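Local coordinates for periplasmic binding protein (Roseiflexus sp. RS-1, PDB 5GJ3) that binds heme in the periplasm, here two hemes at once, and probably hands it on to a membrane importer during bacterial heme acquisition, at residues I18-G23 with T36-R41; A90-P95 with I105-Q110; E210-G213 with G217-K220. All coordinates share one frame; numbering follows the deposited sequence. Where two conformers were deposited one is given.

Contact 1 (I18-G23 with T36-R41)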
# COMPACT_ATOMS: atom_id res chain seq x y z
N ILE A 18 4.17 -3.32 10.48
CA ILE A 18 4.00 -2.51 11.65
C ILE A 18 4.56 -3.31 12.90
O ILE A 18 5.14 -2.71 13.78
CB ILE A 18 2.50 -2.17 11.90
CG1 ILE A 18 2.01 -1.07 10.93
CG2 ILE A 18 2.31 -1.73 13.36
CD1 ILE A 18 0.49 -0.95 10.92
N ILE A 19 4.36 -4.62 12.96
CA ILE A 19 4.86 -5.40 14.13
C ILE A 19 6.40 -5.25 14.16
O ILE A 19 6.98 -5.04 15.24
CB ILE A 19 4.46 -6.89 14.04
CG1 ILE A 19 2.92 -7.05 14.20
CG2 ILE A 19 5.17 -7.76 15.09
CD1 ILE A 19 2.41 -8.37 13.61
N PHE A 20 7.02 -5.42 12.98
CA PHE A 20 8.49 -5.29 12.87
C PHE A 20 8.94 -3.86 13.21
O PHE A 20 9.90 -3.68 13.94
CB PHE A 20 9.01 -5.75 11.48
CG PHE A 20 9.18 -7.26 11.36
CD1 PHE A 20 10.39 -7.86 11.70
CD2 PHE A 20 8.15 -8.05 10.89
CE1 PHE A 20 10.55 -9.23 11.61
CE2 PHE A 20 8.30 -9.42 10.78
CZ PHE A 20 9.50 -10.02 11.16
N ALA A 21 8.20 -2.83 12.78
CA ALA A 21 8.56 -1.44 13.10
C ALA A 21 8.44 -1.11 14.56
O ALA A 21 9.12 -0.17 15.08
CB ALA A 21 7.72 -0.46 12.27
N LEU A 22 7.59 -1.85 15.27
CA LEU A 22 7.45 -1.63 16.71
C LEU A 22 8.53 -2.37 17.52
O LEU A 22 8.60 -2.25 18.76
CB LEU A 22 6.03 -2.05 17.20
CG LEU A 22 4.86 -1.15 16.82
CD1 LEU A 22 3.49 -1.83 17.01
CD2 LEU A 22 4.91 0.18 17.59
N GLY A 23 9.34 -3.18 16.86
CA GLY A 23 10.37 -3.92 17.55
C GLY A 23 10.04 -5.36 17.95
O GLY A 23 10.83 -5.98 18.69
N THR A 36 5.99 -8.40 2.46
CA THR A 36 7.32 -8.30 1.79
C THR A 36 8.25 -7.29 2.52
O THR A 36 9.30 -6.96 1.98
CB THR A 36 7.13 -7.80 0.35
OG1 THR A 36 6.28 -6.67 0.40
CG2 THR A 36 6.50 -8.83 -0.57
N TYR A 37 7.89 -6.79 3.72
CA TYR A 37 8.74 -5.87 4.50
C TYR A 37 8.78 -6.13 6.03
O TYR A 37 7.71 -6.14 6.64
CB TYR A 37 8.31 -4.42 4.29
CG TYR A 37 9.37 -3.42 4.72
CD1 TYR A 37 10.37 -3.02 3.84
CD2 TYR A 37 9.40 -2.92 6.03
CE1 TYR A 37 11.35 -2.13 4.26
CE2 TYR A 37 10.39 -2.02 6.46
CZ TYR A 37 11.35 -1.63 5.54
OH TYR A 37 12.32 -0.70 5.88
N PRO A 38 10.00 -6.22 6.65
CA PRO A 38 11.38 -6.14 6.03
C PRO A 38 11.66 -7.43 5.23
O PRO A 38 11.48 -8.53 5.79
CB PRO A 38 12.33 -6.03 7.24
CG PRO A 38 11.49 -6.10 8.49
CD PRO A 38 10.07 -6.46 8.12
N PRO A 39 12.02 -7.32 3.93
CA PRO A 39 12.04 -8.57 3.11
C PRO A 39 13.04 -9.65 3.60
O PRO A 39 12.77 -10.86 3.47
CB PRO A 39 12.41 -8.05 1.69
CG PRO A 39 13.12 -6.79 1.93
CD PRO A 39 12.43 -6.15 3.12
N GLU A 40 14.14 -9.21 4.19
CA GLU A 40 15.17 -10.15 4.66
C GLU A 40 14.62 -11.06 5.77
O GLU A 40 14.99 -12.24 5.84
CB GLU A 40 16.43 -9.42 5.14
CG GLU A 40 17.04 -8.44 4.14
CD GLU A 40 17.44 -9.07 2.81
OE1 GLU A 40 17.95 -10.22 2.81
OE2 GLU A 40 17.24 -8.41 1.75
N ARG A 41 13.71 -10.52 6.59
CA ARG A 41 13.13 -11.25 7.72
C ARG A 41 11.91 -12.05 7.31
O ARG A 41 11.82 -13.24 7.62
CB ARG A 41 12.90 -10.31 8.91
CG ARG A 41 14.16 -9.47 9.16
CD ARG A 41 14.40 -8.92 10.56
NE ARG A 41 14.13 -9.92 11.59
CZ ARG A 41 13.96 -9.63 12.88
NH1 ARG A 41 14.04 -8.38 13.30
NH2 ARG A 41 13.68 -10.60 13.75

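Contact 2 (A90-P95 with I105-Q110). With ZN (zinc ion), chain D.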
# COMPACT_ATOMS: atom_id res chain seq x y z
N ALA A 90 -7.67 -10.61 16.63
CA ALA A 90 -8.23 -9.25 16.55
C ALA A 90 -8.06 -8.71 15.13
O ALA A 90 -7.05 -9.01 14.47
CB ALA A 90 -7.51 -8.35 17.52
N ILE A 91 -9.04 -7.95 14.67
CA ILE A 91 -9.03 -7.40 13.33
C ILE A 91 -9.34 -5.91 13.45
O ILE A 91 -10.25 -5.53 14.15
CB ILE A 91 -10.13 -8.03 12.44
CG1 ILE A 91 -9.87 -9.55 12.21
CG2 ILE A 91 -10.30 -7.27 11.07
CD1 ILE A 91 -8.60 -9.83 11.43
N THR A 92 -8.55 -5.07 12.78
CA THR A 92 -8.81 -3.64 12.76
C THR A 92 -9.31 -3.10 11.40
O THR A 92 -9.17 -3.74 10.36
CB THR A 92 -7.51 -2.89 13.16
OG1 THR A 92 -7.85 -1.55 13.53
CG2 THR A 92 -6.49 -2.90 12.00
N ALA A 93 -9.90 -1.91 11.41
CA ALA A 93 -10.31 -1.25 10.14
C ALA A 93 -9.08 -0.85 9.35
O ALA A 93 -7.99 -0.62 9.92
CB ALA A 93 -11.17 -0.01 10.42
N ASP A 94 -9.23 -0.73 8.04
CA ASP A 94 -8.14 -0.16 7.22
C ASP A 94 -8.72 0.73 6.12
O ASP A 94 -8.66 0.34 4.96
CB ASP A 94 -7.33 -1.31 6.58
CG ASP A 94 -6.04 -0.83 5.88
OD1 ASP A 94 -5.59 0.36 6.04
OD2 ASP A 94 -5.46 -1.68 5.18
N PRO A 95 -9.33 1.88 6.49
CA PRO A 95 -9.95 2.83 5.56
C PRO A 95 -8.90 3.45 4.58
O PRO A 95 -7.70 3.51 4.91
CB PRO A 95 -10.52 3.90 6.50
CG PRO A 95 -9.56 3.88 7.68
CD PRO A 95 -9.39 2.39 7.87
N ILE A 105 -1.31 1.39 13.75
CA ILE A 105 -0.16 1.35 14.68
C ILE A 105 -0.64 1.21 16.12
O ILE A 105 -0.14 0.33 16.84
CB ILE A 105 0.79 2.56 14.51
CG1 ILE A 105 1.58 2.42 13.18
CG2 ILE A 105 1.77 2.68 15.69
CD1 ILE A 105 2.09 3.76 12.71
N ARG A 106 -1.62 2.04 16.53
CA ARG A 106 -2.19 1.93 17.89
C ARG A 106 -2.85 0.58 18.16
O ARG A 106 -2.75 0.02 19.29
CB ARG A 106 -3.17 3.08 18.19
CG ARG A 106 -2.47 4.45 18.15
CD ARG A 106 -3.43 5.61 18.47
NE ARG A 106 -2.61 6.72 18.94
CZ ARG A 106 -2.44 7.89 18.31
NH1 ARG A 106 -3.07 8.17 17.17
NH2 ARG A 106 -1.65 8.82 18.85
N PHE A 107 -3.52 0.03 17.14
CA PHE A 107 -4.18 -1.28 17.25
C PHE A 107 -3.15 -2.40 17.54
O PHE A 107 -3.33 -3.20 18.48
CB PHE A 107 -4.99 -1.56 15.98
CG PHE A 107 -5.22 -3.03 15.70
CD1 PHE A 107 -6.22 -3.73 16.39
CD2 PHE A 107 -4.52 -3.67 14.66
CE1 PHE A 107 -6.50 -5.10 16.07
CE2 PHE A 107 -4.79 -4.99 14.32
CZ PHE A 107 -5.80 -5.74 15.04
N VAL A 108 -2.08 -2.42 16.77
CA VAL A 108 -1.05 -3.46 16.95
C VAL A 108 -0.37 -3.25 18.31
O VAL A 108 -0.12 -4.23 19.07
CB VAL A 108 -0.02 -3.47 15.82
CG1 VAL A 108 1.13 -4.47 16.13
CG2 VAL A 108 -0.67 -3.87 14.47
N ALA A 109 -0.06 -1.99 18.63
CA ALA A 109 0.64 -1.72 19.90
C ALA A 109 -0.16 -2.19 21.12
O ALA A 109 0.44 -2.73 22.08
CB ALA A 109 1.03 -0.25 20.06
N GLN A 110 -1.48 -1.95 21.10
CA GLN A 110 -2.34 -2.39 22.21
C GLN A 110 -2.36 -3.90 22.31
O GLN A 110 -2.22 -4.40 23.41
CB GLN A 110 -3.79 -1.83 22.17
CG GLN A 110 -4.60 -2.18 23.45
CD GLN A 110 -5.96 -1.47 23.61
OE1 GLN A 110 -6.17 -0.41 23.06
NE2 GLN A 110 -6.90 -2.06 24.41
ZN ZN D . -4.29 -3.33 5.51
O HOH W 1 -4.41 -4.89 4.35

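Contact 3 (E210-G213 with G217-K220)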
# COMPACT_ATOMS: atom_id res chain seq x y z
N GLU A 210 7.57 -4.19 -14.52
CA GLU A 210 8.30 -5.36 -14.99
C GLU A 210 7.41 -6.29 -15.86
O GLU A 210 7.82 -6.71 -16.94
CB GLU A 210 8.97 -6.11 -13.84
CG GLU A 210 10.29 -6.73 -14.27
CD GLU A 210 10.77 -7.87 -13.37
OE1 GLU A 210 10.29 -7.99 -12.21
OE2 GLU A 210 11.63 -8.66 -13.84
N SER A 211 6.19 -6.60 -15.40
CA SER A 211 5.28 -7.45 -16.16
C SER A 211 4.89 -6.96 -17.58
O SER A 211 4.33 -7.74 -18.34
CB SER A 211 3.99 -7.65 -15.40
OG SER A 211 3.18 -6.53 -15.65
N VAL A 212 5.10 -5.68 -17.93
CA VAL A 212 4.84 -5.23 -19.31
C VAL A 212 6.13 -5.01 -20.10
O VAL A 212 6.09 -4.46 -21.18
CB VAL A 212 3.92 -3.95 -19.39
CG1 VAL A 212 2.54 -4.24 -18.83
CG2 VAL A 212 4.56 -2.73 -18.71
N GLY A 213 7.29 -5.38 -19.56
CA GLY A 213 8.55 -5.13 -20.27
C GLY A 213 9.23 -3.81 -19.96
O GLY A 213 9.95 -3.26 -20.84
N GLY A 217 8.26 -1.38 -22.83
CA GLY A 217 6.98 -2.08 -23.04
C GLY A 217 5.75 -1.24 -22.68
O GLY A 217 4.75 -1.21 -23.41
N LEU A 218 5.79 -0.55 -21.54
CA LEU A 218 4.61 0.24 -21.10
C LEU A 218 4.16 1.22 -22.20
O LEU A 218 2.99 1.36 -22.50
CB LEU A 218 4.95 1.02 -19.79
CG LEU A 218 3.91 2.03 -19.25
CD1 LEU A 218 2.73 1.24 -18.74
CD2 LEU A 218 4.46 2.90 -18.13
N LEU A 219 5.13 1.90 -22.79
CA LEU A 219 4.82 2.92 -23.79
C LEU A 219 4.42 2.34 -25.15
O LEU A 219 4.08 3.12 -26.06
CB LEU A 219 5.99 3.91 -23.93
CG LEU A 219 6.19 4.62 -22.59
CD1 LEU A 219 7.26 5.69 -22.70
CD2 LEU A 219 4.85 5.20 -22.11
N LYS A 220 4.45 1.01 -25.28
CA LYS A 220 3.90 0.33 -26.45
C LYS A 220 2.40 0.09 -26.28
O LYS A 220 1.71 -0.29 -27.22
CB LYS A 220 4.64 -0.99 -26.73
CG LYS A 220 6.02 -0.82 -27.34
CD LYS A 220 6.71 -2.17 -27.54
CE LYS A 220 5.81 -3.17 -28.24
NZ LYS A 220 6.53 -4.41 -28.64

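Contact 1 (I18-G23 with T36-R41)
Phe20 carries the first segment's share of this contact, reaching across to Pro38 and Arg41. Just before it, Ile18 and Ile19 are directed to the protein interior. At Phe20, CG lies anti to the carbonyl carbon (chi1 -82°), which swings the ring off the helix toward the proline. Pro38 CD sits over one ring face, 3.9 Å from the centroid of the Phe20 ring, in a CH-pi contact displaced toward the base of the ring; its closest atom is Phe20 CG, at 3.5 Å from Pro38 CD. Arg41 comes to the ring edge instead. Phe20 CE1 points at the centre of the guanidinium face, 3.6 Å from Arg41 NE, with the two planes 81° apart, so the charged group is not stacked over the ring face. Helix 13-21 is the connection of a beta-alpha-beta unit joining the adjacent parallel strands 8-10 and 28-31. Pro38, entered through a cis peptide bond, is the N-cap of helix 39-42, and its O accepts Arg41 N at 3.1 Å. Farther along, Leu22 returns to the interior, and Gly23, with positive phi, closes the helix in a Schellman motif, its N bonded to Phe20 O at 3.0 Å.

Contact 2 (A90-P95 with I105-Q110)
Phe107 leans from its helix onto Thr92 and Ala90 of the edge strand, its CG anti to the backbone N (chi1 155°). Its CB passes Thr92 OG1 at 3.8 Å. At the ring, Thr92 CB lies almost straight above the Phe107 centroid, only 3.3 Å away and 10° off the normal, a close CH-pi contact. Thr92 CG2 covers the same face farther round, 3.4 Å from Phe107 CD2. On the other flank Phe107 CE1 meets the methyl CB of Ala90 at 3.7 Å, and at the tip CZ comes edge-on to Ala90 O at 3.5 Å. An alanine in place of Phe107 would remove the ring and would probably open a gap beneath Thr92, leaving Ala90 CB without its apolar partner in this helix. Ile68 of strand 66-70 also touches the Phe107 side chain. The axes of segments 90-92 and 105-110 are nearly antiparallel, 166° apart and 9.4 Å at closest approach, as expected of a helix running back along the face of a parallel alpha/beta sheet. Past the strand, Asp94 OD2 binds zinc at 2.0 Å beside a water, with Asp14 and Asp70 completing the site, at the sheet end where alpha/beta proteins commonly place their binding loops.

Contact 3 (E210-G213 with G217-K220)
Gly213 and Gly217 meet backbone to backbone, with Val212 and Leu218 packed beside them, at the joint where a Schellman motif ends helix 206-211 and helix 214-218 starts at once. The polar link is a single hydrogen bond, Gly217 N to Gly213 O, 3.2 Å long. It leaves the acceptor at a C=O...N angle of 113°, with the donor well above the carbonyl plane, and it joins residue i to i+4 across the first turn of helix 214-218. Alongside it runs the apolar part of the contact. Val212 CG2, set between its own backbone N and carbonyl carbon, approaches Leu218 on both main chain and side chain, lying 3.8 Å from Leu218 N and 3.9 Å from Leu218 CB.

The next shell explains how these groups are placed. Gly213 has a phi of +91°, a conformation in which a side chain would press on the preceding carbonyl oxygen. Its N turns back to Glu210 O at 3.0 Å and Gly214 N to Leu209 O, the two bonds together ending the first helix with Gly213 as the C-prime residue. Two residues earlier, Ser211 OG is hydrogen-bonded to Gly208 O and to Gly152 N, tying the end of that helix to the loop after strand 144-151. Leu150 of the same strand touches both Val212 and Leu218, giving the two side chains a common floor. On the far side of the joint, Lys220 N bonds to Gly217 O and completes a turn as the second helix runs out. A bound heme lies about 10 Å from the Val212 side chain, so the joint stands near the heme pocket.

At Gly217 the backbone passes close: CA directs a C-H at Val212 O, 3.1 Å away, where a CB would collide with that same oxygen.

How the contacts relate
The three contacts follow one another along the chain, none enclosing another. Contacts 1 and 2 belong to the lobe built on the parallel sheet 28-31, 8-10, 66-70, 89-92, and their centres are 16 Å apart. They touch through Val108 of helix 100-111, which packs on Ile18 and Ile19 of helix 13-21 and on Leu22 just after them, with Leu22 CD1 to Val108 CG1 at 3.6 Å. Contact 3 lies beside the mixed sheet containing strand 144-151, its centre 30 Å from contact 1 and 37 Å from contact 2, across the chain's centre from the latter. The set thus samples both lobes, consistent with a two-lobed periplasmic binding protein holding its hemes between them.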